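Side-chain contacts in AAEL008620-PA odorant-binding protein (Aedes aegypti, PDB 5V13), which binds the mosquito juvenile hormone JH3 in the hemolymph, as a secreted member of the odorant-binding protein family: residues N38-S41 and Q46-N49; S40-E45 and T58-C63; T177-N182 and S186-A191; C195-F200 and Q241-L246. All blocks are in the same frame, centred on the assembly; numbering follows the deposited sequence.

Interaction 1 (N38-S41 and Q46-N49)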
loop_
_atom_site.group_PDB
_atom_site.type_symbol
_atom_site.label_atom_id
_atom_site.label_comp_id
_atom_site.label_asym_id
_atom_site.label_seq_id
_atom_site.Cartn_x
_atom_site.Cartn_y
_atom_site.Cartn_z
ATOM N N ASN B 38 13.380 14.370 -18.946
ATOM C CA ASN B 38 13.595 15.790 -18.669
ATOM C C ASN B 38 15.009 16.234 -19.023
ATOM O O ASN B 38 15.230 17.422 -19.282
ATOM C CB ASN B 38 13.295 16.105 -17.201
ATOM C CG ASN B 38 11.816 15.966 -16.862
ATOM O OD1 ASN B 38 10.963 15.964 -17.746
ATOM N ND2 ASN B 38 11.511 15.844 -15.574
ATOM N N ASP B 39 15.978 15.310 -19.038
ATOM C CA ASP B 39 17.307 15.664 -19.529
ATOM C C ASP B 39 17.353 15.804 -21.040
ATOM O O ASP B 39 18.357 16.290 -21.566
ATOM C CB ASP B 39 18.353 14.634 -19.087
ATOM C CG ASP B 39 18.633 14.685 -17.584
ATOM O OD1 ASP B 39 18.279 15.700 -16.945
ATOM O OD2 ASP B 39 19.208 13.712 -17.043
ATOM N N SER B 40 16.303 15.411 -21.752
ATOM C CA SER B 40 16.286 15.470 -23.208
ATOM C C SER B 40 15.625 16.757 -23.701
ATOM O O SER B 40 14.601 17.195 -23.164
ATOM C CB SER B 40 15.547 14.258 -23.776
ATOM O OG SER B 40 15.511 14.311 -25.189
ATOM N N SER B 41 16.207 17.349 -24.741
ATOM C CA SER B 41 15.616 18.490 -25.422
ATOM C C SER B 41 14.792 18.088 -26.641
ATOM O O SER B 41 14.442 18.952 -27.448
ATOM C CB SER B 41 16.708 19.477 -25.843
ATOM O OG SER B 41 17.680 18.832 -26.650
ATOM N N GLN B 46 8.337 13.388 -30.291
ATOM C CA GLN B 46 9.307 12.331 -30.024
ATOM C C GLN B 46 9.088 11.727 -28.644
ATOM O O GLN B 46 9.023 10.498 -28.493
ATOM C CB GLN B 46 10.726 12.880 -30.167
ATOM C CG GLN B 46 11.136 13.141 -31.613
ATOM C CD GLN B 46 11.514 11.870 -32.359
ATOM O OE1 GLN B 46 10.826 10.846 -32.277
ATOM N NE2 GLN B 46 12.625 11.927 -33.086
ATOM N N LYS B 47 8.954 12.575 -27.621
ATOM C CA LYS B 47 8.778 12.049 -26.266
ATOM C C LYS B 47 7.477 11.265 -26.111
ATOM O O LYS B 47 7.410 10.338 -25.293
ATOM C CB LYS B 47 8.839 13.183 -25.242
ATOM C CG LYS B 47 10.212 13.814 -25.128
ATOM C CD LYS B 47 10.200 15.020 -24.195
ATOM C CE LYS B 47 11.602 15.590 -24.031
ATOM N NZ LYS B 47 11.693 16.571 -22.908
ATOM N N ILE B 48 6.435 11.618 -26.868
ATOM C CA ILE B 48 5.207 10.824 -26.844
ATOM C C ILE B 48 5.459 9.430 -27.411
ATOM O O ILE B 48 4.995 8.426 -26.854
ATOM C CB ILE B 48 4.079 11.554 -27.600
ATOM C CG1 ILE B 48 3.603 12.766 -26.803
ATOM C CG2 ILE B 48 2.917 10.611 -27.872
ATOM C CD1 ILE B 48 2.628 13.648 -27.573
ATOM N N ASN B 49 6.204 9.341 -28.519
ATOM C CA ASN B 49 6.585 8.030 -29.042
ATOM C C ASN B 49 7.356 7.219 -28.011
ATOM O O ASN B 49 7.211 5.993 -27.945
ATOM C CB ASN B 49 7.431 8.183 -30.302
ATOM C CG ASN B 49 6.640 8.734 -31.462
ATOM O OD1 ASN B 49 5.472 8.394 -31.652
ATOM N ND2 ASN B 49 7.277 9.588 -32.251
HETATM O O HOH W 1 10.113 15.946 -20.491
#
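Lys-47 lays the far end of its side chain over the backbone of Ser-40, CE lying 3.5 Å from Ser-40 O and 4.2 Å from Ser-40 CB. The chain starts beside its own backbone N (chi1 -68°) and runs fully extended beyond CG, which carries the ammonium group straight out from helix 44-51 to the loop left behind by helix 26-38. There Lys-47 NZ donates a hydrogen bond of 3.0 Å to Ser-40 O. The nitrogen stands 37° above the carbonyl plane and is not on a lone pair.

A second bond from NZ goes to the carbonyl oxygen of Leu-37, a residue of the hormone pocket, and a third reaches a water. That water accepts from Lys-47 NZ at 3.0 Å and donates to Asn-38 OD1 at 2.9 Å, so Asn-38 joins the contact without touching the helix. Three acceptors thus surround one ammonium group, two of them carbonyls at or just past the end of helix 26-38, where the helix dipole would probably favour a positive charge. The hydroxyl of Ser-40 has its own task: it bonds to Glu-60 of helix 59-71.

Pro-277 packs against Lys-47 from a loop near the C-terminus. The Lys-47 side chain lies about 8 Å from bound JH3 and does not line the pocket. Bonded to a carbonyl in the last turn of helix 26-38 and to one in the loop after it, the ammonium group ties two consecutive helices together across their connection, in the manner of a C-terminal capping lysine, within the mainly helical, disulfide-linked PBP/GOBP fold.

Interaction 2 (S40-E45 and T58-C63)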
loop_
_atom_site.group_PDB
_atom_site.type_symbol
_atom_site.label_atom_id
_atom_site.label_comp_id
_atom_site.label_asym_id
_atom_site.label_seq_id
_atom_site.Cartn_x
_atom_site.Cartn_y
_atom_site.Cartn_z
ATOM N N SER B 40 16.303 15.411 -21.752
ATOM C CA SER B 40 16.286 15.470 -23.208
ATOM C C SER B 40 15.625 16.757 -23.701
ATOM O O SER B 40 14.601 17.195 -23.164
ATOM C CB SER B 40 15.547 14.258 -23.776
ATOM O OG SER B 40 15.511 14.311 -25.189
ATOM N N SER B 41 16.207 17.349 -24.741
ATOM C CA SER B 41 15.616 18.490 -25.422
ATOM C C SER B 41 14.792 18.088 -26.641
ATOM O O SER B 41 14.442 18.952 -27.448
ATOM C CB SER B 41 16.708 19.477 -25.843
ATOM O OG SER B 41 17.680 18.832 -26.650
ATOM N N ALA B 42 14.474 16.804 -26.791
ATOM C CA ALA B 42 13.710 16.338 -27.939
ATOM C C ALA B 42 12.314 16.966 -27.967
ATOM O O ALA B 42 11.780 17.414 -26.947
ATOM C CB ALA B 42 13.596 14.813 -27.913
ATOM N N SER B 43 11.718 16.973 -29.160
ATOM C CA SER B 43 10.359 17.460 -29.345
ATOM C C SER B 43 9.371 16.647 -28.519
ATOM O O SER B 43 9.635 15.510 -28.122
ATOM C CB SER B 43 9.947 17.369 -30.813
ATOM O OG SER B 43 9.693 16.008 -31.148
ATOM N N ILE B 44 8.197 17.237 -28.288
ATOM C CA ILE B 44 7.140 16.529 -27.567
ATOM C C ILE B 44 6.651 15.326 -28.364
ATOM O O ILE B 44 6.318 14.286 -27.792
ATOM C CB ILE B 44 5.976 17.485 -27.240
ATOM C CG1 ILE B 44 6.384 18.485 -26.154
ATOM C CG2 ILE B 44 4.751 16.688 -26.803
ATOM C CD1 ILE B 44 6.577 17.842 -24.792
ATOM N N GLU B 45 6.560 15.449 -29.692
ATOM C CA GLU B 45 6.097 14.304 -30.474
ATOM C C GLU B 45 7.030 13.123 -30.296
ATOM O O GLU B 45 6.579 11.978 -30.145
ATOM C CB GLU B 45 5.982 14.655 -31.956
ATOM C CG GLU B 45 4.663 15.312 -32.311
ATOM C CD GLU B 45 4.474 16.590 -31.548
ATOM O OE1 GLU B 45 3.415 16.748 -30.892
ATOM O OE2 GLU B 45 5.423 17.413 -31.578
ATOM N N THR B 58 16.024 8.335 -34.642
ATOM C CA THR B 58 16.706 9.619 -34.578
ATOM C C THR B 58 17.690 9.630 -33.407
ATOM O O THR B 58 17.619 8.804 -32.489
ATOM C CB THR B 58 15.709 10.775 -34.449
ATOM O OG1 THR B 58 14.982 10.659 -33.224
ATOM C CG2 THR B 58 14.735 10.774 -35.616
ATOM N N TYR B 59 18.625 10.585 -33.455
ATOM C CA TYR B 59 19.679 10.644 -32.445
ATOM C C TYR B 59 19.105 10.838 -31.048
ATOM O O TYR B 59 19.556 10.200 -30.087
ATOM C CB TYR B 59 20.656 11.771 -32.780
ATOM C CG TYR B 59 21.863 11.860 -31.859
ATOM C CD1 TYR B 59 22.892 10.919 -31.938
ATOM C CD2 TYR B 59 21.980 12.886 -30.927
ATOM C CE1 TYR B 59 23.995 10.989 -31.109
ATOM C CE2 TYR B 59 23.090 12.977 -30.095
ATOM C CZ TYR B 59 24.096 12.028 -30.198
ATOM O OH TYR B 59 25.199 12.110 -29.378
ATOM N N GLU B 60 18.115 11.721 -30.907
ATOM C CA GLU B 60 17.551 11.956 -29.584
ATOM C C GLU B 60 16.903 10.692 -29.021
ATOM O O GLU B 60 17.007 10.426 -27.822
ATOM C CB GLU B 60 16.550 13.111 -29.630
ATOM C CG GLU B 60 17.203 14.492 -29.546
ATOM C CD GLU B 60 17.915 14.726 -28.213
ATOM O OE1 GLU B 60 19.064 14.256 -28.045
ATOM O OE2 GLU B 60 17.323 15.372 -27.321
ATOM N N SER B 61 16.249 9.893 -29.872
ATOM C CA SER B 61 15.668 8.634 -29.403
ATOM C C SER B 61 16.746 7.617 -29.038
ATOM O O SER B 61 16.590 6.855 -28.075
ATOM C CB SER B 61 14.749 8.039 -30.471
ATOM O OG SER B 61 13.739 8.946 -30.863
ATOM N N GLN B 62 17.812 7.541 -29.837
ATOM C CA GLN B 62 18.922 6.660 -29.498
ATOM C C GLN B 62 19.534 7.061 -28.170
ATOM O O GLN B 62 19.839 6.201 -27.335
ATOM C CB GLN B 62 19.980 6.670 -30.606
ATOM C CG GLN B 62 19.469 6.163 -31.945
ATOM C CD GLN B 62 20.478 6.334 -33.068
ATOM O OE1 GLN B 62 21.230 7.302 -33.095
ATOM N NE2 GLN B 62 20.495 5.393 -34.002
ATOM N N CYS B 63 19.689 8.367 -27.932
ATOM C CA CYS B 63 20.262 8.773 -26.654
ATOM C C CYS B 63 19.316 8.499 -25.494
ATOM O O CYS B 63 19.782 8.225 -24.384
ATOM C CB CYS B 63 20.657 10.241 -26.674
ATOM S SG CYS B 63 22.058 10.531 -27.795
HETATM O O HOH W 2 17.629 12.220 -25.598
#
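Glu-60 reaches from helix 59-71 to the turn at Ser-40, Ser-41 and Ala-42, and its own segment begins two residues earlier. Thr-58 occupies the N-cap position of that helix, with OG1 bonded to Asp-56. Glu-60 then carries the contact. Its CB lies 3.8 Å from Ala-42 CB, with CG following at 4.0 Å from the same methyl. The chain bends at chi2 (-64°), which brings OE2 against the turn. Ser-40 OG donates to Glu-60 OE2 at 3.0 Å, arriving from above the carboxylate plane, 52° out of it. Ser-41 OG, at 3.5 Å from Glu-60 OE2, stands near the same oxygen.

A water adds a second link: it donates to Ser-40 OG at 3.0 Å and to the backbone Glu-60 O at 2.9 Å, so both the side chain and the main chain of Glu-60 are tied to one hydroxyl. In the PBP/GOBP fold, disulfides lock such helices together, and here Cys-36 pairs with Cys-67 of this same helix. Next along, Ser-61 OG is hydrogen-bonded to Asp-56 and to the indole N-H of Trp-50, a residue of the JH3 pocket. Cys-63 closes the segment with its disulfide to Cys-122 of helix 122-135.

Interaction 3 (T177-N182 and S186-A191)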
loop_
_atom_site.group_PDB
_atom_site.type_symbol
_atom_site.label_atom_id
_atom_site.label_comp_id
_atom_site.label_asym_id
_atom_site.label_seq_id
_atom_site.Cartn_x
_atom_site.Cartn_y
_atom_site.Cartn_z
ATOM N N THR B 177 14.708 1.723 8.590
ATOM C CA THR B 177 15.768 1.603 9.583
ATOM C C THR B 177 15.272 1.771 11.017
ATOM O O THR B 177 16.088 1.748 11.944
ATOM C CB THR B 177 16.882 2.618 9.290
ATOM O OG1 THR B 177 16.361 3.944 9.402
ATOM C CG2 THR B 177 17.415 2.429 7.883
ATOM N N ASP B 178 13.961 1.923 11.229
ATOM C CA ASP B 178 13.391 2.093 12.572
ATOM C C ASP B 178 14.027 3.293 13.284
ATOM O O ASP B 178 14.475 3.210 14.429
ATOM C CB ASP B 178 13.546 0.803 13.394
ATOM C CG ASP B 178 12.633 0.753 14.621
ATOM O OD1 ASP B 178 11.741 1.618 14.756
ATOM O OD2 ASP B 178 12.812 -0.173 15.455
ATOM N N PHE B 179 14.063 4.425 12.584
ATOM C CA PHE B 179 14.720 5.632 13.069
ATOM C C PHE B 179 13.800 6.815 12.828
ATOM O O PHE B 179 13.300 6.994 11.719
ATOM C CB PHE B 179 16.070 5.853 12.362
ATOM C CG PHE B 179 16.727 7.167 12.700
ATOM C CD1 PHE B 179 17.218 7.397 13.979
ATOM C CD2 PHE B 179 16.867 8.164 11.745
ATOM C CE1 PHE B 179 17.827 8.606 14.303
ATOM C CE2 PHE B 179 17.477 9.378 12.070
ATOM C CZ PHE B 179 17.947 9.592 13.353
ATOM N N LYS B 180 13.554 7.605 13.864
ATOM C CA LYS B 180 12.815 8.847 13.710
ATOM C C LYS B 180 13.811 9.997 13.655
ATOM O O LYS B 180 14.613 10.172 14.578
ATOM C CB LYS B 180 11.810 9.030 14.845
ATOM C CG LYS B 180 10.753 7.922 14.897
ATOM C CD LYS B 180 9.561 8.328 15.762
ATOM C CE LYS B 180 9.154 7.226 16.739
ATOM N NZ LYS B 180 8.420 6.102 16.092
ATOM N N TRP B 181 13.763 10.769 12.574
ATOM C CA TRP B 181 14.692 11.874 12.360
ATOM C C TRP B 181 13.984 13.189 12.662
ATOM O O TRP B 181 12.986 13.529 12.017
ATOM C CB TRP B 181 15.227 11.859 10.928
ATOM C CG TRP B 181 16.320 12.858 10.674
ATOM C CD1 TRP B 181 17.432 13.080 11.443
ATOM C CD2 TRP B 181 16.416 13.753 9.562
ATOM N NE1 TRP B 181 18.207 14.068 10.880
ATOM C CE2 TRP B 181 17.604 14.496 9.724
ATOM C CE3 TRP B 181 15.608 14.004 8.451
ATOM C CZ2 TRP B 181 18.000 15.473 8.811
ATOM C CZ3 TRP B 181 16.005 14.976 7.547
ATOM C CH2 TRP B 181 17.191 15.695 7.731
ATOM N N ASN B 182 14.499 13.924 13.639
ATOM C CA ASN B 182 13.870 15.153 14.096
ATOM C C ASN B 182 14.423 16.400 13.420
ATOM O O ASN B 182 14.124 17.511 13.872
ATOM C CB ASN B 182 14.012 15.272 15.613
ATOM C CG ASN B 182 13.184 14.241 16.347
ATOM O OD1 ASN B 182 12.058 13.943 15.950
ATOM N ND2 ASN B 182 13.742 13.680 17.410
ATOM N N SER B 186 20.979 15.758 16.419
ATOM C CA SER B 186 21.436 14.389 16.591
ATOM C C SER B 186 22.156 13.895 15.338
ATOM O O SER B 186 22.025 14.460 14.248
ATOM C CB SER B 186 20.258 13.476 16.918
ATOM O OG SER B 186 19.216 13.672 15.982
ATOM N N CYS B 187 22.938 12.824 15.512
ATOM C CA CYS B 187 23.660 12.211 14.407
ATOM C C CYS B 187 22.949 10.945 13.955
ATOM O O CYS B 187 22.902 9.964 14.713
ATOM C CB CYS B 187 25.100 11.904 14.804
ATOM S SG CYS B 187 26.193 13.275 14.426
ATOM N N PRO B 188 22.399 10.917 12.746
ATOM C CA PRO B 188 21.580 9.775 12.313
ATOM C C PRO B 188 22.421 8.523 12.117
ATOM O O PRO B 188 23.641 8.605 11.913
ATOM C CB PRO B 188 20.982 10.261 10.983
ATOM C CG PRO B 188 21.064 11.755 11.041
ATOM C CD PRO B 188 22.322 12.049 11.808
ATOM N N PRO B 189 21.802 7.341 12.155
ATOM C CA PRO B 189 22.557 6.106 11.900
ATOM C C PRO B 189 22.996 6.007 10.449
ATOM O O PRO B 189 22.321 6.490 9.539
ATOM C CB PRO B 189 21.556 4.992 12.238
ATOM C CG PRO B 189 20.326 5.687 12.797
ATOM C CD PRO B 189 20.362 7.089 12.324
ATOM N N GLU B 190 24.118 5.307 10.240
ATOM C CA GLU B 190 24.687 5.179 8.900
ATOM C C GLU B 190 23.722 4.490 7.930
ATOM O O GLU B 190 23.678 4.834 6.743
ATOM C CB GLU B 190 26.012 4.417 8.983
ATOM C CG GLU B 190 26.902 4.538 7.755
ATOM C CD GLU B 190 26.671 3.422 6.754
ATOM O OE1 GLU B 190 26.340 3.717 5.585
ATOM O OE2 GLU B 190 26.821 2.242 7.137
ATOM N N ALA B 191 22.948 3.510 8.403
ATOM C CA ALA B 191 22.023 2.837 7.494
ATOM C C ALA B 191 20.931 3.784 7.005
ATOM O O ALA B 191 20.492 3.693 5.851
ATOM C CB ALA B 191 21.408 1.611 8.170
HETATM O O HOH W 3 19.943 15.930 12.459
#
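Phe-179 packs on Pro-188 and Pro-189 in the irregular connection between helices 169-177 and 190-199, whose two arms run nearly antiparallel, 160° apart. Helix 169-177 ends in a Schellman motif with Asp-178 at positive phi, and Pro-189 is the N-cap residue of helix 190-199.

Beyond CB, CG lies anti to the backbone N (chi1 173°), and the Phe-179 ring is carried to the other segment. CG lies 3.7 Å from Pro-189 CD, and CD1 also meets Pro-189 CG. Every ring carbon stays at much the same distance from Pro-189 CD, because that carbon sits over the ring centre, 3.4 Å from the centroid and 4° off the normal: a CH-pi contact over the face. The opposite face is approached by the backbone N of Trp-181, off toward the rim. Farther out, CE2 touches Pro-188 CB at 3.8 Å, and CZ at the tip meets Pro-188 CA.

Pro-188 is shared, since its CG also contacts the Trp-181 indole. At the helix end of the contact, Thr-177 CG2 rests on the backbone of Ala-191, while its OG1 bonds to Cys-173 O. Outward, Lys-180 forms a salt bridge with Glu-174 of a second subunit, another copy of the protein. One water closes the far end, accepting from Trp-181 NE1 at 3.0 Å and donating to Ser-186 O at 3.1 Å.

Interaction 4 (C195-F200 and Q241-L246)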
loop_
_atom_site.group_PDB
_atom_site.type_symbol
_atom_site.label_atom_id
_atom_site.label_comp_id
_atom_site.label_asym_id
_atom_site.label_seq_id
_atom_site.Cartn_x
_atom_site.Cartn_y
_atom_site.Cartn_z
ATOM N N CYS B 195 20.446 5.000 3.058
ATOM C CA CYS B 195 19.154 4.878 2.383
ATOM C C CYS B 195 18.739 6.197 1.741
ATOM O O CYS B 195 18.306 6.227 0.583
ATOM C CB CYS B 195 18.085 4.403 3.375
ATOM S SG CYS B 195 16.377 4.285 2.698
ATOM N N VAL B 196 18.864 7.303 2.484
ATOM C CA VAL B 196 18.411 8.596 1.974
ATOM C C VAL B 196 19.273 9.034 0.798
ATOM O O VAL B 196 18.763 9.431 -0.255
ATOM C CB VAL B 196 18.421 9.659 3.087
ATOM C CG1 VAL B 196 18.126 11.043 2.491
ATOM C CG2 VAL B 196 17.394 9.332 4.158
ATOM N N PHE B 197 20.595 8.975 0.966
ATOM C CA PHE B 197 21.501 9.456 -0.073
ATOM C C PHE B 197 21.382 8.630 -1.348
ATOM O O PHE B 197 21.479 9.172 -2.454
ATOM C CB PHE B 197 22.936 9.441 0.441
ATOM C CG PHE B 197 23.235 10.516 1.464
ATOM C CD1 PHE B 197 22.355 11.574 1.669
ATOM C CD2 PHE B 197 24.387 10.460 2.220
ATOM C CE1 PHE B 197 22.637 12.569 2.598
ATOM C CE2 PHE B 197 24.674 11.451 3.162
ATOM C CZ PHE B 197 23.793 12.500 3.349
ATOM N N ARG B 198 21.168 7.318 -1.222
ATOM C CA ARG B 198 20.960 6.504 -2.417
ATOM C C ARG B 198 19.612 6.781 -3.064
ATOM O O ARG B 198 19.497 6.713 -4.292
ATOM C CB ARG B 198 21.092 5.012 -2.091
ATOM C CG ARG B 198 22.519 4.599 -1.803
ATOM C CD ARG B 198 22.659 3.118 -1.492
ATOM N NE ARG B 198 24.058 2.783 -1.211
ATOM C CZ ARG B 198 24.880 2.221 -2.095
ATOM N NH1 ARG B 198 24.440 1.895 -3.311
ATOM N NH2 ARG B 198 26.133 1.957 -1.755
ATOM N N GLY B 199 18.581 7.081 -2.266
ATOM C CA GLY B 199 17.309 7.491 -2.841
ATOM C C GLY B 199 17.403 8.816 -3.579
ATOM O O GLY B 199 16.783 8.996 -4.633
ATOM N N PHE B 200 18.169 9.767 -3.029
ATOM C CA PHE B 200 18.430 11.045 -3.687
ATOM C C PHE B 200 19.401 10.909 -4.862
ATOM O O PHE B 200 19.585 11.880 -5.608
ATOM C CB PHE B 200 19.015 12.061 -2.680
ATOM C CG PHE B 200 18.021 12.578 -1.638
ATOM C CD1 PHE B 200 16.715 12.108 -1.589
ATOM C CD2 PHE B 200 18.416 13.556 -0.714
ATOM C CE1 PHE B 200 15.803 12.592 -0.630
ATOM C CE2 PHE B 200 17.520 14.048 0.255
ATOM C CZ PHE B 200 16.211 13.566 0.296
ATOM N N GLN B 241 30.665 9.482 5.918
ATOM C CA GLN B 241 31.695 10.448 5.538
ATOM C C GLN B 241 31.114 11.591 4.720
ATOM O O GLN B 241 31.491 12.753 4.915
ATOM C CB GLN B 241 32.814 9.762 4.750
ATOM C CG GLN B 241 33.753 8.917 5.597
ATOM C CD GLN B 241 33.034 7.778 6.289
ATOM O OE1 GLN B 241 32.290 7.017 5.655
ATOM N NE2 GLN B 241 33.221 7.672 7.601
ATOM N N LEU B 242 30.218 11.285 3.783
ATOM C CA LEU B 242 29.598 12.348 3.001
ATOM C C LEU B 242 28.752 13.255 3.887
ATOM O O LEU B 242 28.833 14.487 3.799
ATOM C CB LEU B 242 28.751 11.753 1.885
ATOM C CG LEU B 242 27.969 12.764 1.041
ATOM C CD1 LEU B 242 28.925 13.769 0.412
ATOM C CD2 LEU B 242 27.185 12.009 -0.021
ATOM N N TYR B 243 27.932 12.656 4.751
ATOM C CA TYR B 243 27.113 13.436 5.674
ATOM C C TYR B 243 27.972 14.343 6.549
ATOM O O TYR B 243 27.706 15.546 6.657
ATOM C CB TYR B 243 26.257 12.501 6.529
ATOM C CG TYR B 243 25.493 13.211 7.631
ATOM C CD1 TYR B 243 24.273 13.822 7.376
ATOM C CD2 TYR B 243 26.008 13.281 8.923
ATOM C CE1 TYR B 243 23.573 14.478 8.391
ATOM C CE2 TYR B 243 25.325 13.930 9.937
ATOM C CZ TYR B 243 24.108 14.520 9.667
ATOM O OH TYR B 243 23.432 15.162 10.675
ATOM N N ASN B 244 29.028 13.790 7.166
ATOM C CA ASN B 244 29.903 14.603 8.007
ATOM C C ASN B 244 30.556 15.724 7.206
ATOM O O ASN B 244 30.717 16.844 7.707
ATOM C CB ASN B 244 30.981 13.733 8.667
ATOM C CG ASN B 244 30.432 12.849 9.781
ATOM O OD1 ASN B 244 29.376 13.119 10.339
ATOM N ND2 ASN B 244 31.165 11.792 10.115
ATOM N N CYS B 245 30.938 15.449 5.959
ATOM C CA CYS B 245 31.581 16.489 5.163
ATOM C C CYS B 245 30.598 17.612 4.834
ATOM O O CYS B 245 30.933 18.791 4.975
ATOM C CB CYS B 245 32.182 15.882 3.896
ATOM S SG CYS B 245 32.942 17.102 2.762
ATOM N N LEU B 246 29.371 17.269 4.426
ATOM C CA LEU B 246 28.384 18.297 4.098
ATOM C C LEU B 246 27.953 19.076 5.337
ATOM O O LEU B 246 27.834 20.305 5.288
ATOM C CB LEU B 246 27.165 17.669 3.419
ATOM C CG LEU B 246 27.374 17.110 2.008
ATOM C CD1 LEU B 246 26.147 16.357 1.543
ATOM C CD2 LEU B 246 27.727 18.226 1.014
#
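Phe-197, with the most surface covered here, points its ring from helix 190-199 at Leu-242 and Tyr-243 of helix 239-247. Its chi1 of -72° sets CG beside the backbone N and sends the ring outward to the second helix. One flank serves Leu-242: Phe-197 CD2 and Leu-242 CD2 touch at 3.9 Å, the two side chains crossing at a slant. The outer rim serves Tyr-243. Phe-197 CE2 lies 3.8 Å from Tyr-243 N, which sits near the plane of the phenyl ring at its edge, and 3.9 Å from Tyr-243 CB.

The Phe-197 and Tyr-243 side chains cross at about a right angle, and CZ of the phenylalanine comes to the edge of the tyrosine ring. Tyr-243 CG is anti to the backbone N (chi1 173°), which carries the phenol away from Phe-197; its hydroxyl bonds to Arg-247 on the same helix. All three residues are buried and the side-chain contacts between them are apolar.

Each helix is also stapled by a disulfide close by, Cys-195 to Cys-173 of helix 169-177 and Cys-245 to Cys-232. Trp-202 meets the Phe-197 ring, Ile-214 of helix 211-220 packs against Leu-242, and Leu-254 of helix 251-264 packs against Tyr-243, so the contact sits within a bundle of helices.

Overall arrangement
The four contacts form two pairs on opposite sides of the chain's centre. Interactions 1 and 2 share Ser-40 and Ser-41 and touch each other at the surface: the carbonyl of Ser-40 faces helix 44-51 while its hydroxyl faces helix 59-71, so one loop is held from two directions by charged side chains and waters. Interactions 3 and 4, centres about 12 Å apart, both use helix 190-199 and meet where Pro-188 CD lies 3.5 Å from Tyr-243 OH. Their direct contacts are mostly apolar, partly buried proline-aromatic packing at the start of that helix and fully buried side chains farther along. About 30 Å separates the centres of interactions 1 and 4.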